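Local coordinates for protein E3 ubiquitin ligase RavN (Legionella pneumophila, PDB 5MIY) that acts as an E3 ubiquitin ligase, a Legionella effector that probably promotes transfer of ubiquitin to target proteins, at residues Q85-K89 / D90-E94. Sequence-based numbering, arbitrary orientation.
Sequences QPISK and DQVIE
From S88 O to V92 N (2.8 Å) and from K89 O to I93 N, the first i to i+4 backbone bonds of helix 89-96 form just where an extended run of chain turns into the helix. S88 is the N-cap, and with Q91 it closes a capping box, the reciprocal exchange in which each side chain takes the other residue's backbone N-H. OG of S88 accepts from Q91 N at 3.0 Å in a nearly straight bond, 173° at the hydrogen; its chi1 of 77° sets OG between the residue's own N and carbonyl carbon, turned toward the start of the helix. In return, the Q91 side chain leaves the helix with CG beside its own N (chi1 -72°) and runs back extended, bringing the amide oxygen OE1 to 2.8 Å from S88 N. That donor sits somewhat out of the plane of the Q91 amide. The two bonds thus satisfy one N-H of the first helical turn and one of the incoming chain, and fix the rotation of both side chains.

Q91 OE1 also lies against I87, 3.3 Å from I87 CB. I87, just before the N-cap, and V92, four residues after it, form a hydrophobic staple: I87 CD1 lies 3.6 Å from V92 CG2, the two side chains crossing at about a right angle. This apolar pair faces inward and joins the start of the helix to strands 25-32 and 35-41: V92 also touches L28 and F36, while I87 reaches L95 and F96 farther along the helix and shares backbone bonds with F36. K89 sends its amine to a salt bridge with D101; nearer the backbone the K89 and I93 side chains lie side by side, K89 CG 4.0 Å from I93 CD1.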
loop_
_atom_site.group_PDB
_atom_site.type_symbol
_atom_site.label_atom_id
_atom_site.label_comp_id
_atom_site.label_asym_id
_atom_site.label_seq_id
_atom_site.Cartn_x
_atom_site.Cartn_y
_atom_site.Cartn_z
ATOM N N GLN A 85 -11.258 -5.029 -3.204
ATOM C CA GLN A 85 -12.494 -4.609 -2.565
ATOM C C GLN A 85 -12.216 -4.021 -1.186
ATOM O O GLN A 85 -11.285 -4.450 -0.497
ATOM C CB GLN A 85 -13.453 -5.790 -2.440
ATOM C CG GLN A 85 -13.923 -6.345 -3.778
ATOM C CD GLN A 85 -14.456 -5.264 -4.704
ATOM O OE1 GLN A 85 -14.035 -5.155 -5.858
ATOM N NE2 GLN A 85 -15.390 -4.461 -4.203
ATOM N N PRO A 86 -13.009 -3.042 -0.761
ATOM C CA PRO A 86 -12.764 -2.397 0.532
ATOM C C PRO A 86 -13.199 -3.269 1.701
ATOM O O PRO A 86 -13.975 -4.215 1.556
ATOM C CB PRO A 86 -13.611 -1.121 0.457
ATOM C CG PRO A 86 -14.719 -1.470 -0.481
ATOM C CD PRO A 86 -14.141 -2.434 -1.484
ATOM N N ILE A 87 -12.676 -2.931 2.877
ATOM C CA ILE A 87 -13.060 -3.593 4.117
ATOM C C ILE A 87 -13.425 -2.545 5.159
ATOM O O ILE A 87 -12.916 -1.419 5.152
ATOM C CB ILE A 87 -11.951 -4.533 4.650
ATOM C CG1 ILE A 87 -10.726 -3.740 5.101
ATOM C CG2 ILE A 87 -11.562 -5.560 3.594
ATOM C CD1 ILE A 87 -9.642 -4.615 5.691
ATOM N N SER A 88 -14.323 -2.931 6.063
ATOM C CA SER A 88 -14.830 -2.041 7.093
ATOM C C SER A 88 -13.789 -1.819 8.185
ATOM O O SER A 88 -12.820 -2.571 8.318
ATOM C CB SER A 88 -16.092 -2.627 7.721
ATOM O OG SER A 88 -15.743 -3.661 8.630
ATOM N N LYS A 89 -14.022 -0.778 8.992
ATOM C CA LYS A 89 -13.147 -0.511 10.130
ATOM C C LYS A 89 -13.118 -1.693 11.091
ATOM O O LYS A 89 -12.064 -2.025 11.646
ATOM C CB LYS A 89 -13.602 0.757 10.857
ATOM C CG LYS A 89 -12.943 0.981 12.211
ATOM C CD LYS A 89 -13.287 2.353 12.775
ATOM C CE LYS A 89 -14.790 2.550 12.887
ATOM N NZ LYS A 89 -15.147 3.965 13.202
ATOM N N ASP A 90 -14.270 -2.336 11.305
ATOM C CA ASP A 90 -14.312 -3.518 12.159
ATOM C C ASP A 90 -13.445 -4.627 11.583
ATOM O O ASP A 90 -12.639 -5.238 12.297
ATOM C CB ASP A 90 -15.757 -3.998 12.327
ATOM C CG ASP A 90 -16.518 -3.206 13.375
ATOM O OD1 ASP A 90 -15.884 -2.729 14.342
ATOM O OD2 ASP A 90 -17.753 -3.062 13.229
ATOM N N GLN A 91 -13.590 -4.889 10.281
ATOM C CA GLN A 91 -12.741 -5.878 9.625
ATOM C C GLN A 91 -11.268 -5.501 9.727
ATOM O O GLN A 91 -10.412 -6.373 9.927
ATOM C CB GLN A 91 -13.164 -6.046 8.165
ATOM C CG GLN A 91 -14.494 -6.772 8.000
ATOM C CD GLN A 91 -15.066 -6.639 6.601
ATOM O OE1 GLN A 91 -14.791 -5.668 5.896
ATOM N NE2 GLN A 91 -15.872 -7.616 6.194
ATOM N N VAL A 92 -10.948 -4.206 9.597
ATOM C CA VAL A 92 -9.562 -3.773 9.766
ATOM C C VAL A 92 -9.064 -4.132 11.159
ATOM O O VAL A 92 -7.946 -4.635 11.329
ATOM C CB VAL A 92 -9.419 -2.260 9.498
ATOM C CG1 VAL A 92 -8.038 -1.791 9.908
ATOM C CG2 VAL A 92 -9.684 -1.935 8.040
ATOM N N ILE A 93 -9.886 -3.890 12.179
ATOM C CA ILE A 93 -9.471 -4.205 13.541
ATOM C C ILE A 93 -9.296 -5.709 13.714
ATOM O O ILE A 93 -8.329 -6.166 14.336
ATOM C CB ILE A 93 -10.479 -3.629 14.552
ATOM C CG1 ILE A 93 -10.579 -2.108 14.396
ATOM C CG2 ILE A 93 -10.079 -3.989 15.974
ATOM C CD1 ILE A 93 -11.804 -1.512 15.060
ATOM N N GLU A 94 -10.209 -6.503 13.143
ATOM C CA GLU A 94 -10.157 -7.951 13.340
ATOM C C GLU A 94 -8.960 -8.563 12.625
ATOM O O GLU A 94 -8.301 -9.464 13.159
ATOM C CB GLU A 94 -11.454 -8.595 12.850
ATOM C CG GLU A 94 -12.674 -8.251 13.691
ATOM C CD GLU A 94 -13.975 -8.351 12.909
ATOM O OE1 GLU A 94 -14.977 -7.742 13.343
ATOM O OE2 GLU A 94 -13.994 -9.036 11.861
#